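Local structure of conserved Hypothetical Protein TT1486 (Thermus thermophilus, 2CU5) at residues R21-A26 / V34-P39; T46-E49 / T54-Q57; L94-E99 / L103-W108; V111-F116 / R122-R127. The protein is of unproven function but belongs to the UPF0047 (YjbQ) family and may act as a secondary thiamine-phosphate synthase. One frame throughout, in Å; residues are numbered along the deposited sequence.

Contact 1 of 4, residues R21-A26 / V34-P39; sequences RKVEAA and VYLFVP
Val-23, on the short helix that includes residues 21-25, lies over Leu-36 of strand 34-37 with their CA atoms 8.6 Å apart, a separation at which backbones cannot bond and side chains alone fill the gap. Both CB atoms point at the opposite segment, and the two residues meet tip to tip. Val-23 CG1 reaches Leu-36 CD2 at 3.8 Å, while its other methyl, CG2, lies 4.0 Å from both CD1 and CD2 of the leucine, so the forked end of one residue sits against the forked end of the other. The valine is turned with CG1 opposite its backbone N (chi1 166°), which sets both methyls facing the strand. Val-34, two residues back on the same face of the strand, adds a looser touch, its CG1 standing 4.5 Å from Val-23 CG1.

This is a helix laid on one face of an antiparallel beta-sheet: strand 32-37 runs between strands 93-99 and 120-128, and Leu-36 also packs on Leu-96 and Val-126 of those neighbours. Branched aliphatic residues suit the interface because it is buried and offers the side chains no polar partner across it.

Away from the strand and along one flank the helix carries charged residues. Arg-21 NE gives Glu-24 OE1 a nearly straight bond of 3.0 Å, an intrahelical salt bridge one turn long with the oxygen in the guanidinium plane. Glu-24 OE2 accepts a hydrogen bond from Leu-103 N. On the reverse face of the strand, Tyr-35 OH bonds Leu-95 O of the second subunit.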
loop_
_atom_site.group_PDB
_atom_site.type_symbol
_atom_site.label_atom_id
_atom_site.label_comp_id
_atom_site.label_asym_id
_atom_site.label_seq_id
_atom_site.Cartn_x
_atom_site.Cartn_y
_atom_site.Cartn_z
ATOM N N ARG A 21 14.500 -12.678 7.734
ATOM C CA ARG A 21 15.715 -12.854 8.520
ATOM C C ARG A 21 16.796 -11.835 8.199
ATOM O O ARG A 21 17.496 -11.371 9.102
ATOM C CB ARG A 21 16.258 -14.279 8.346
ATOM C CG ARG A 21 17.523 -14.567 9.150
ATOM C CD ARG A 21 17.386 -14.110 10.599
ATOM N NE ARG A 21 16.205 -14.668 11.255
ATOM C CZ ARG A 21 16.028 -15.960 11.513
ATOM N NH1 ARG A 21 16.956 -16.843 11.172
ATOM N NH2 ARG A 21 14.923 -16.368 12.126
ATOM N N LYS A 22 16.945 -11.478 6.926
ATOM C CA LYS A 22 17.955 -10.489 6.556
ATOM C C LYS A 22 17.623 -9.109 7.130
ATOM O O LYS A 22 18.525 -8.342 7.483
ATOM C CB LYS A 22 18.123 -10.428 5.029
ATOM C CG LYS A 22 18.891 -11.637 4.490
ATOM C CD LYS A 22 19.194 -11.555 3.005
ATOM C CE LYS A 22 19.984 -12.781 2.554
ATOM N NZ LYS A 22 20.337 -12.751 1.106
ATOM N N VAL A 23 16.333 -8.790 7.223
ATOM C CA VAL A 23 15.925 -7.515 7.805
ATOM C C VAL A 23 16.228 -7.569 9.302
ATOM O O VAL A 23 16.783 -6.632 9.862
ATOM C CB VAL A 23 14.409 -7.253 7.641
ATOM C CG1 VAL A 23 13.977 -6.093 8.544
ATOM C CG2 VAL A 23 14.086 -6.914 6.191
ATOM N N GLU A 24 15.860 -8.674 9.943
ATOM C CA GLU A 24 16.089 -8.835 11.379
ATOM C C GLU A 24 17.572 -8.744 11.724
ATOM O O GLU A 24 17.943 -8.199 12.767
ATOM C CB GLU A 24 15.521 -10.173 11.868
ATOM C CG GLU A 24 14.005 -10.276 11.734
ATOM C CD GLU A 24 13.440 -11.606 12.196
ATOM O OE1 GLU A 24 14.046 -12.654 11.899
ATOM O OE2 GLU A 24 12.371 -11.608 12.840
ATOM N N ALA A 25 18.419 -9.274 10.849
ATOM C CA ALA A 25 19.856 -9.241 11.084
ATOM C C ALA A 25 20.376 -7.809 11.070
ATOM O O ALA A 25 21.439 -7.525 11.624
ATOM C CB ALA A 25 20.584 -10.078 10.033
ATOM N N ALA A 26 19.630 -6.903 10.444
ATOM C CA ALA A 26 20.045 -5.508 10.374
ATOM C C ALA A 26 19.512 -4.678 11.541
ATOM O O ALA A 26 19.877 -3.512 11.695
ATOM C CB ALA A 26 19.588 -4.893 9.054
ATOM N N VAL A 34 10.046 -0.463 12.551
ATOM C CA VAL A 34 11.098 -0.611 11.556
ATOM C C VAL A 34 10.540 -0.197 10.197
ATOM O O VAL A 34 9.478 -0.666 9.788
ATOM C CB VAL A 34 11.576 -2.080 11.460
ATOM C CG1 VAL A 34 12.603 -2.224 10.352
ATOM C CG2 VAL A 34 12.163 -2.532 12.800
ATOM N N TYR A 35 11.257 0.683 9.509
ATOM C CA TYR A 35 10.840 1.156 8.191
ATOM C C TYR A 35 11.636 0.427 7.108
ATOM O O TYR A 35 12.853 0.266 7.228
ATOM C CB TYR A 35 11.075 2.668 8.086
ATOM C CG TYR A 35 10.869 3.250 6.707
ATOM C CD1 TYR A 35 9.591 3.383 6.162
ATOM C CD2 TYR A 35 11.957 3.666 5.940
ATOM C CE1 TYR A 35 9.405 3.918 4.878
ATOM C CE2 TYR A 35 11.781 4.203 4.662
ATOM C CZ TYR A 35 10.505 4.326 4.138
ATOM O OH TYR A 35 10.342 4.862 2.880
ATOM N N LEU A 36 10.938 -0.026 6.063
ATOM C CA LEU A 36 11.563 -0.723 4.942
ATOM C C LEU A 36 11.161 -0.035 3.645
ATOM O O LEU A 36 10.003 0.360 3.479
ATOM C CB LEU A 36 11.117 -2.184 4.886
ATOM C CG LEU A 36 11.417 -3.089 6.082
ATOM C CD1 LEU A 36 10.901 -4.477 5.768
ATOM C CD2 LEU A 36 12.923 -3.127 6.362
ATOM N N PHE A 37 12.108 0.085 2.720
ATOM C CA PHE A 37 11.845 0.751 1.446
ATOM C C PHE A 37 12.690 0.182 0.308
ATOM O O PHE A 37 13.861 -0.145 0.499
ATOM C CB PHE A 37 12.146 2.252 1.611
ATOM C CG PHE A 37 11.898 3.087 0.375
ATOM C CD1 PHE A 37 10.600 3.386 -0.038
ATOM C CD2 PHE A 37 12.967 3.610 -0.349
ATOM C CE1 PHE A 37 10.372 4.196 -1.151
ATOM C CE2 PHE A 37 12.753 4.422 -1.464
ATOM C CZ PHE A 37 11.450 4.719 -1.869
ATOM N N VAL A 38 12.092 0.032 -0.871
ATOM C CA VAL A 38 12.861 -0.409 -2.030
ATOM C C VAL A 38 12.912 0.806 -2.955
ATOM O O VAL A 38 11.878 1.341 -3.360
ATOM C CB VAL A 38 12.226 -1.622 -2.794
ATOM C CG1 VAL A 38 12.502 -2.909 -2.042
ATOM C CG2 VAL A 38 10.731 -1.415 -2.982
ATOM N N PRO A 39 14.122 1.289 -3.266
ATOM C CA PRO A 39 14.272 2.451 -4.143
ATOM C C PRO A 39 14.192 2.003 -5.596
ATOM O O PRO A 39 15.046 2.351 -6.408
ATOM C CB PRO A 39 15.651 2.969 -3.771
ATOM C CG PRO A 39 16.406 1.676 -3.556
ATOM C CD PRO A 39 15.430 0.849 -2.744
#

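Contact 2 of 4, residues T46-E49 / T54-Q57; sequences TVQE and TVAQ
Val-55 meets the end of strand 43-48 and the residue after it with its two methyls, while Thr-54, just before it in helix 53-66, faces other partners. The Thr-54 hydroxyl OG1 bonds Asp-52 OD1 and also His-76 ND1 of the third subunit, a place for a small polar residue.

Val-55 then turns its CB toward the strand, its CA 6.6 Å from that of Glu-49. With CG1 opposite the backbone N (chi1 166°), the two methyls divide the work. CG1 rests 3.8 Å from Glu-49 O and equally far from Gln-48 OE1; CG2 lies against the Glu-49 carboxylate, 3.9 Å from OE1. A short, branched aliphatic residue suits this buried spot, offering one methyl to each group. The side chains of Gln-48 and Glu-49 each cross the valine at about a right angle, in van der Waals contact. Gln-48 OE1 is held in place by Glu-49 N, at 3.2 Å and from above the carbonyl plane, and by His-84 of the third subunit.

Ala-56 contributes its backbone: a water accepts from Ala-56 N at 2.9 Å and donates to Glu-49 O at 2.8 Å, linking the helix to the residue just after the strand where no direct bond spans them.

The contact joins the end of strand 43-48 to the start of the helix that follows it. That strand is outermost in its three-stranded sheet within the chain, paired with strand 110-115; Ala-56 packs on Phe-16 of strand 15-18, and the third subunit covers Gln-48, Glu-49 and Val-55.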
loop_
_atom_site.group_PDB
_atom_site.type_symbol
_atom_site.label_atom_id
_atom_site.label_comp_id
_atom_site.label_asym_id
_atom_site.label_seq_id
_atom_site.Cartn_x
_atom_site.Cartn_y
_atom_site.Cartn_z
ATOM N N THR A 46 5.988 -6.681 0.445
ATOM C CA THR A 46 4.695 -7.113 0.939
ATOM C C THR A 46 4.873 -8.071 2.101
ATOM O O THR A 46 5.945 -8.661 2.287
ATOM C CB THR A 46 3.883 -7.833 -0.178
ATOM O OG1 THR A 46 2.563 -8.130 0.293
ATOM C CG2 THR A 46 4.560 -9.133 -0.577
ATOM N N VAL A 47 3.821 -8.198 2.900
ATOM C CA VAL A 47 3.819 -9.132 4.013
ATOM C C VAL A 47 2.779 -10.177 3.625
ATOM O O VAL A 47 1.603 -9.856 3.458
ATOM C CB VAL A 47 3.387 -8.466 5.336
ATOM C CG1 VAL A 47 3.265 -9.528 6.416
ATOM C CG2 VAL A 47 4.407 -7.400 5.755
ATOM N N GLN A 48 3.211 -11.421 3.464
ATOM C CA GLN A 48 2.300 -12.486 3.075
ATOM C C GLN A 48 2.696 -13.838 3.645
ATOM O O GLN A 48 3.610 -13.935 4.462
ATOM C CB GLN A 48 2.204 -12.560 1.548
ATOM C CG GLN A 48 0.961 -11.877 0.988
ATOM C CD GLN A 48 -0.309 -12.505 1.524
ATOM O OE1 GLN A 48 -0.428 -13.729 1.580
ATOM N NE2 GLN A 48 -1.269 -11.676 1.911
ATOM N N GLU A 49 2.006 -14.888 3.213
ATOM C CA GLU A 49 2.283 -16.224 3.718
ATOM C C GLU A 49 3.338 -16.985 2.923
ATOM O O GLU A 49 3.284 -17.047 1.692
ATOM C CB GLU A 49 0.997 -17.053 3.751
ATOM C CG GLU A 49 1.147 -18.331 4.553
ATOM C CD GLU A 49 0.001 -19.295 4.367
ATOM O OE1 GLU A 49 -1.168 -18.852 4.339
ATOM O OE2 GLU A 49 0.274 -20.505 4.263
ATOM N N THR A 54 2.374 -22.575 -2.353
ATOM C CA THR A 54 1.363 -22.297 -3.366
ATOM C C THR A 54 0.728 -20.916 -3.246
ATOM O O THR A 54 0.206 -20.389 -4.228
ATOM C CB THR A 54 0.262 -23.381 -3.363
ATOM O OG1 THR A 54 -0.403 -23.404 -2.094
ATOM C CG2 THR A 54 0.882 -24.747 -3.630
ATOM N N VAL A 55 0.778 -20.326 -2.055
ATOM C CA VAL A 55 0.220 -18.991 -1.869
ATOM C C VAL A 55 0.987 -18.020 -2.772
ATOM O O VAL A 55 0.387 -17.251 -3.530
ATOM C CB VAL A 55 0.311 -18.532 -0.382
ATOM C CG1 VAL A 55 0.040 -17.037 -0.267
ATOM C CG2 VAL A 55 -0.711 -19.288 0.458
ATOM N N ALA A 56 2.313 -18.070 -2.713
ATOM C CA ALA A 56 3.134 -17.194 -3.543
ATOM C C ALA A 56 2.907 -17.517 -5.018
ATOM O O ALA A 56 2.836 -16.624 -5.856
ATOM C CB ALA A 56 4.619 -17.359 -3.186
ATOM N N GLN A 57 2.795 -18.803 -5.325
ATOM C CA GLN A 57 2.566 -19.243 -6.695
ATOM C C GLN A 57 1.282 -18.635 -7.264
ATOM O O GLN A 57 1.282 -18.079 -8.366
ATOM C CB GLN A 57 2.488 -20.768 -6.740
ATOM C CG GLN A 57 3.833 -21.456 -6.539
ATOM C CD GLN A 57 3.689 -22.946 -6.307
ATOM O OE1 GLN A 57 2.822 -23.593 -6.897
ATOM N NE2 GLN A 57 4.546 -23.503 -5.455
HETATM O O HOH W 1 3.895 -18.849 -0.375
#

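Contact 3 of 4, residues L94-E99 / L103-W108; sequences LLLLAE and LRLGRW
Glu-99 and Arg-104 lie side by side and point the same way, their aliphatic parts in contact: Glu-99 CB touches Arg-104 CD at 3.6 Å. The arginine chain bends at both chi2 and chi3, which folds its methylenes against the glutamate stem. The same stem meets Leu-97, whose CB lies 4.0 Å from Arg-104 CB, methylene to methylene. The charged ends do not join. Carboxylate and guanidinium planes stand 83° apart, and Glu-99 OE1 remains 4.1 Å from Arg-104 NE, beyond a salt bridge although near the guanidinium edge.

On the buried side the leucines meet differently. Leu-103 turns CD2 inward, to 4.1 Å from Leu-96 CB, and the same methyl approaches the small Ala-98 side chain. Leu-105 and Leu-96 cross obliquely, meeting through their CD2 methyls.

The backbones form a beta-hairpin whose second strand, 102-103, is very short. Ala-98 and Leu-103 make a non-hydrogen-bonded pair with CA atoms 4.1 Å apart. Next to it, Arg-104 N donates to Leu-97 O at 2.8 Å, almost straight at the hydrogen (175°) though from above the carbonyl plane. Beyond this bond the chains diverge, and a water accepts from Leu-97 N and donates to Arg-104 O, replacing the direct bond.

Arg-104 also packs on Trp-125 of the third subunit, and Leu-103 on Val-111. The chemistry is thus split: aliphatic groups and one direct backbone bond join the segments, whereas the Glu-99 and Arg-104 charges, at the more exposed edge of the contact, probably add only a modest long-range attraction.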
loop_
_atom_site.group_PDB
_atom_site.type_symbol
_atom_site.label_atom_id
_atom_site.label_comp_id
_atom_site.label_asym_id
_atom_site.label_seq_id
_atom_site.Cartn_x
_atom_site.Cartn_y
_atom_site.Cartn_z
ATOM N N LEU A 94 7.231 -0.604 3.825
ATOM C CA LEU A 94 6.554 -1.309 4.899
ATOM C C LEU A 94 6.966 -0.661 6.202
ATOM O O LEU A 94 8.005 -0.017 6.275
ATOM C CB LEU A 94 6.969 -2.780 4.933
ATOM C CG LEU A 94 6.498 -3.695 3.801
ATOM C CD1 LEU A 94 7.110 -5.071 3.966
ATOM C CD2 LEU A 94 4.973 -3.761 3.824
ATOM N N LEU A 95 6.137 -0.832 7.222
ATOM C CA LEU A 95 6.419 -0.303 8.549
ATOM C C LEU A 95 6.005 -1.452 9.451
ATOM O O LEU A 95 4.835 -1.839 9.472
ATOM C CB LEU A 95 5.582 0.942 8.822
ATOM C CG LEU A 95 5.883 1.649 10.147
ATOM C CD1 LEU A 95 7.349 2.061 10.184
ATOM C CD2 LEU A 95 4.968 2.858 10.301
ATOM N N LEU A 96 6.968 -2.010 10.177
ATOM C CA LEU A 96 6.702 -3.161 11.028
ATOM C C LEU A 96 7.246 -3.018 12.445
ATOM O O LEU A 96 8.181 -2.257 12.690
ATOM C CB LEU A 96 7.313 -4.409 10.385
ATOM C CG LEU A 96 6.874 -4.709 8.945
ATOM C CD1 LEU A 96 7.904 -5.583 8.249
ATOM C CD2 LEU A 96 5.505 -5.379 8.966
ATOM N N LEU A 97 6.650 -3.773 13.361
ATOM C CA LEU A 97 7.051 -3.782 14.767
ATOM C C LEU A 97 8.162 -4.800 14.981
ATOM O O LEU A 97 8.144 -5.883 14.395
ATOM C CB LEU A 97 5.870 -4.181 15.650
ATOM C CG LEU A 97 4.648 -3.272 15.683
ATOM C CD1 LEU A 97 3.471 -4.009 16.320
ATOM C CD2 LEU A 97 4.986 -2.017 16.452
ATOM N N ALA A 98 9.122 -4.449 15.828
ATOM C CA ALA A 98 10.223 -5.342 16.144
ATOM C C ALA A 98 10.411 -5.365 17.654
ATOM O O ALA A 98 10.179 -4.369 18.335
ATOM C CB ALA A 98 11.507 -4.868 15.464
ATOM N N GLU A 99 10.814 -6.515 18.176
ATOM C CA GLU A 99 11.057 -6.652 19.601
ATOM C C GLU A 99 12.380 -7.370 19.783
ATOM O O GLU A 99 12.523 -8.534 19.410
ATOM C CB GLU A 99 9.935 -7.444 20.267
ATOM C CG GLU A 99 10.140 -7.661 21.759
ATOM C CD GLU A 99 8.970 -8.369 22.408
ATOM O OE1 GLU A 99 7.871 -7.777 22.463
ATOM O OE2 GLU A 99 9.144 -9.522 22.860
ATOM N N LEU A 103 11.174 -9.296 14.251
ATOM C CA LEU A 103 9.942 -8.710 13.747
ATOM C C LEU A 103 8.729 -9.386 14.373
ATOM O O LEU A 103 8.682 -10.609 14.479
ATOM C CB LEU A 103 9.894 -8.847 12.225
ATOM C CG LEU A 103 10.954 -8.037 11.472
ATOM C CD1 LEU A 103 11.017 -8.482 10.008
ATOM C CD2 LEU A 103 10.626 -6.562 11.584
ATOM N N ARG A 104 7.757 -8.581 14.802
ATOM C CA ARG A 104 6.527 -9.095 15.404
ATOM C C ARG A 104 5.522 -9.283 14.274
ATOM O O ARG A 104 4.999 -8.313 13.728
ATOM C CB ARG A 104 5.969 -8.104 16.428
ATOM C CG ARG A 104 6.930 -7.753 17.549
ATOM C CD ARG A 104 7.353 -8.975 18.363
ATOM N NE ARG A 104 6.277 -9.540 19.181
ATOM C CZ ARG A 104 5.384 -10.432 18.757
ATOM N NH1 ARG A 104 5.418 -10.882 17.509
ATOM N NH2 ARG A 104 4.454 -10.885 19.591
ATOM N N LEU A 105 5.257 -10.537 13.934
ATOM C CA LEU A 105 4.356 -10.856 12.836
ATOM C C LEU A 105 3.327 -11.907 13.214
ATOM O O LEU A 105 3.467 -12.590 14.231
ATOM C CB LEU A 105 5.180 -11.377 11.659
ATOM C CG LEU A 105 6.322 -10.467 11.203
ATOM C CD1 LEU A 105 7.221 -11.201 10.220
ATOM C CD2 LEU A 105 5.731 -9.214 10.575
ATOM N N GLY A 106 2.302 -12.040 12.377
ATOM C CA GLY A 106 1.275 -13.033 12.615
ATOM C C GLY A 106 1.866 -14.413 12.401
ATOM O O GLY A 106 2.967 -14.552 11.862
ATOM N N ARG A 107 1.135 -15.438 12.816
ATOM C CA ARG A 107 1.598 -16.811 12.697
ATOM C C ARG A 107 1.904 -17.268 11.269
ATOM O O ARG A 107 2.712 -18.176 11.068
ATOM C CB ARG A 107 0.572 -17.755 13.334
ATOM C CG ARG A 107 0.982 -19.210 13.295
ATOM C CD ARG A 107 -0.145 -20.141 13.712
ATOM N NE ARG A 107 -0.518 -19.990 15.115
ATOM C CZ ARG A 107 -1.329 -20.825 15.758
ATOM N NH1 ARG A 107 -1.847 -21.868 15.119
ATOM N NH2 ARG A 107 -1.627 -20.620 17.035
ATOM N N TRP A 108 1.272 -16.646 10.277
ATOM C CA TRP A 108 1.503 -17.037 8.886
ATOM C C TRP A 108 2.072 -15.924 8.020
ATOM O O TRP A 108 1.886 -15.933 6.801
ATOM C CB TRP A 108 0.204 -17.535 8.257
ATOM C CG TRP A 108 -0.439 -18.629 9.034
ATOM C CD1 TRP A 108 -1.475 -18.510 9.915
ATOM C CD2 TRP A 108 -0.063 -20.009 9.037
ATOM N NE1 TRP A 108 -1.768 -19.734 10.469
ATOM C CE2 TRP A 108 -0.916 -20.672 9.947
ATOM C CE3 TRP A 108 0.913 -20.752 8.360
ATOM C CZ2 TRP A 108 -0.822 -22.047 10.199
ATOM C CZ3 TRP A 108 1.005 -22.121 8.611
ATOM C CH2 TRP A 108 0.140 -22.752 9.523
HETATM O O HOH W 2 4.659 -5.740 12.637
#

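Contact 4 of 4, residues V111-F116 / R122-R127; sequences VFLAEF and REVWVR
Arg-122 grips the carboxylate of Glu-115 side-on with two nitrogens, one to each oxygen. NE donates to OE1 at 2.8 Å and NH1 to OE2 at 2.9 Å, each oxygen using its syn lone pair. The two flat groups are nearly coplanar, 24° apart, with the NH1 bond in the guanidinium plane and the NE bond tilted somewhat from it. Glutamate reaches this position by bending at chi2 (62°), which turns its end toward the arginine although its CB points past the other strand.

Beside the ion pair, Leu-113 sends CD1 between two neighbours: Arg-122 CB and Val-124 CG2, each 3.8 Å away. Leucine and valine slide past each other in opposite directions, while the leucine crosses the arginine stem at about a right angle.

The two strands belong to different sheets. Strand 111-115 is central in the three-stranded sheet and strand 122-127 lies in the five-stranded one; their axes are 9.9 Å apart at closest and run roughly antiparallel at 145°, so side chains rather than backbone bonds join the layers. Aliphatic residues suit this interior, and a buried carboxylate there is probably stabilised by the opposite charge of the arginine.

Further partners fix the pair's orientation. Thr-11 OG1 bonds Glu-115 OE1, Asp-117 N bonds OE2, and Thr-42 OG1 bonds Arg-122 NH1. Cys-43 packs against Leu-113, Glu-115 and Arg-122, and Val-9 of strand 5-11 covers Leu-113.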
loop_
_atom_site.group_PDB
_atom_site.type_symbol
_atom_site.label_atom_id
_atom_site.label_comp_id
_atom_site.label_asym_id
_atom_site.label_seq_id
_atom_site.Cartn_x
_atom_site.Cartn_y
_atom_site.Cartn_z
ATOM N N VAL A 111 8.090 -11.411 5.560
ATOM C CA VAL A 111 8.340 -10.210 4.771
ATOM C C VAL A 111 8.972 -10.609 3.445
ATOM O O VAL A 111 9.993 -11.298 3.419
ATOM C CB VAL A 111 9.278 -9.235 5.518
ATOM C CG1 VAL A 111 9.485 -7.974 4.698
ATOM C CG2 VAL A 111 8.683 -8.897 6.868
ATOM N N PHE A 112 8.358 -10.179 2.344
ATOM C CA PHE A 112 8.843 -10.523 1.013
ATOM C C PHE A 112 9.227 -9.361 0.122
ATOM O O PHE A 112 8.596 -8.303 0.138
ATOM C CB PHE A 112 7.783 -11.322 0.246
ATOM C CG PHE A 112 7.534 -12.692 0.781
ATOM C CD1 PHE A 112 8.420 -13.733 0.514
ATOM C CD2 PHE A 112 6.398 -12.954 1.537
ATOM C CE1 PHE A 112 8.174 -15.023 0.994
ATOM C CE2 PHE A 112 6.144 -14.228 2.021
ATOM C CZ PHE A 112 7.034 -15.269 1.748
ATOM N N LEU A 113 10.281 -9.573 -0.657
ATOM C CA LEU A 113 10.682 -8.592 -1.647
ATOM C C LEU A 113 10.029 -9.206 -2.887
ATOM O O LEU A 113 10.425 -10.276 -3.338
ATOM C CB LEU A 113 12.200 -8.549 -1.824
ATOM C CG LEU A 113 12.697 -7.383 -2.692
ATOM C CD1 LEU A 113 14.216 -7.380 -2.710
ATOM C CD2 LEU A 113 12.149 -7.496 -4.112
ATOM N N ALA A 114 9.012 -8.543 -3.419
ATOM C CA ALA A 114 8.307 -9.051 -4.588
ATOM C C ALA A 114 8.978 -8.595 -5.876
ATOM O O ALA A 114 8.798 -7.461 -6.301
ATOM C CB ALA A 114 6.849 -8.578 -4.550
ATOM N N GLU A 115 9.743 -9.489 -6.497
ATOM C CA GLU A 115 10.440 -9.173 -7.741
ATOM C C GLU A 115 9.573 -9.460 -8.964
ATOM O O GLU A 115 9.107 -10.582 -9.143
ATOM C CB GLU A 115 11.730 -9.990 -7.856
ATOM C CG GLU A 115 12.478 -9.732 -9.154
ATOM C CD GLU A 115 12.926 -8.287 -9.283
ATOM O OE1 GLU A 115 14.050 -7.969 -8.834
ATOM O OE2 GLU A 115 12.152 -7.462 -9.821
ATOM N N PHE A 116 9.380 -8.451 -9.807
ATOM C CA PHE A 116 8.571 -8.612 -11.013
ATOM C C PHE A 116 9.387 -8.415 -12.291
ATOM O O PHE A 116 8.878 -8.626 -13.391
ATOM C CB PHE A 116 7.404 -7.619 -11.002
ATOM C CG PHE A 116 6.583 -7.659 -9.741
ATOM C CD1 PHE A 116 5.932 -8.826 -9.356
ATOM C CD2 PHE A 116 6.457 -6.524 -8.943
ATOM C CE1 PHE A 116 5.161 -8.865 -8.195
ATOM C CE2 PHE A 116 5.690 -6.551 -7.780
ATOM C CZ PHE A 116 5.041 -7.722 -7.406
ATOM N N ARG A 122 18.624 -6.313 -5.839
ATOM C CA ARG A 122 17.873 -5.150 -5.392
ATOM C C ARG A 122 18.387 -4.607 -4.075
ATOM O O ARG A 122 19.083 -5.296 -3.341
ATOM C CB ARG A 122 16.406 -5.525 -5.209
ATOM C CG ARG A 122 15.734 -6.044 -6.459
ATOM C CD ARG A 122 15.599 -4.932 -7.479
ATOM N NE ARG A 122 14.568 -5.247 -8.459
ATOM C CZ ARG A 122 14.135 -4.405 -9.390
ATOM N NH1 ARG A 122 13.186 -4.789 -10.233
ATOM N NH2 ARG A 122 14.648 -3.185 -9.480
ATOM N N GLU A 123 18.022 -3.363 -3.794
ATOM C CA GLU A 123 18.388 -2.711 -2.545
ATOM C C GLU A 123 17.129 -2.612 -1.694
ATOM O O GLU A 123 16.032 -2.406 -2.211
ATOM C CB GLU A 123 18.907 -1.293 -2.793
ATOM C CG GLU A 123 20.363 -1.196 -3.205
ATOM C CD GLU A 123 20.833 0.246 -3.295
ATOM O OE1 GLU A 123 20.450 1.053 -2.420
ATOM O OE2 GLU A 123 21.591 0.577 -4.235
ATOM N N VAL A 124 17.296 -2.780 -0.391
ATOM C CA VAL A 124 16.204 -2.645 0.551
ATOM C C VAL A 124 16.787 -1.819 1.689
ATOM O O VAL A 124 17.771 -2.221 2.310
ATOM C CB VAL A 124 15.730 -4.004 1.098
ATOM C CG1 VAL A 124 14.680 -3.780 2.175
ATOM C CG2 VAL A 124 15.149 -4.854 -0.033
ATOM N N TRP A 125 16.204 -0.654 1.937
ATOM C CA TRP A 125 16.687 0.213 3.006
ATOM C C TRP A 125 15.948 -0.077 4.301
ATOM O O TRP A 125 14.737 -0.299 4.301
ATOM C CB TRP A 125 16.511 1.679 2.623
ATOM C CG TRP A 125 17.242 2.061 1.371
ATOM C CD1 TRP A 125 18.255 1.370 0.764
ATOM C CD2 TRP A 125 17.041 3.246 0.591
ATOM N NE1 TRP A 125 18.696 2.053 -0.345
ATOM C CE2 TRP A 125 17.970 3.208 -0.474
ATOM C CE3 TRP A 125 16.165 4.337 0.689
ATOM C CZ2 TRP A 125 18.050 4.222 -1.437
ATOM C CZ3 TRP A 125 16.243 5.345 -0.268
ATOM C CH2 TRP A 125 17.182 5.278 -1.318
ATOM N N VAL A 126 16.684 -0.075 5.409
ATOM C CA VAL A 126 16.100 -0.360 6.708
ATOM C C VAL A 126 16.385 0.794 7.659
ATOM O O VAL A 126 17.535 1.179 7.852
ATOM C CB VAL A 126 16.686 -1.654 7.307
ATOM C CG1 VAL A 126 15.962 -2.002 8.596
ATOM C CG2 VAL A 126 16.586 -2.793 6.299
ATOM N N ARG A 127 15.324 1.338 8.240
ATOM C CA ARG A 127 15.430 2.446 9.174
ATOM C C ARG A 127 14.699 2.115 10.464
ATOM O O ARG A 127 13.531 1.728 10.442
ATOM C CB ARG A 127 14.826 3.704 8.556
ATOM C CG ARG A 127 14.590 4.840 9.535
ATOM C CD ARG A 127 15.886 5.436 10.045
ATOM N NE ARG A 127 15.748 6.881 10.183
ATOM C CZ ARG A 127 14.982 7.482 11.087
ATOM N NH1 ARG A 127 14.283 6.766 11.956
ATOM N NH2 ARG A 127 14.897 8.802 11.101
#

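Overall arrangement
Along the chain the four contacts follow in series, each closing before the next opens. Contacts 1, 3 and 4 share the five-stranded sheet, in which strand 32-37 of contact 1 lies between strand 93-99 of contact 3 and strand 120-128 of contact 4; the centres of contacts 1 and 4 are 7 Å apart. Contacts 2 and 4 share the three-stranded sheet through adjacent strands 43-48 and 110-115. Contact 4 therefore bridges both sheets near the middle of the chain, about 4 Å from its centre. Contacts 1 and 2, 18 Å apart between centres, do not touch. Neighbouring subunits reach all four, so these elements also lie at or near the interfaces of the three-chain assembly.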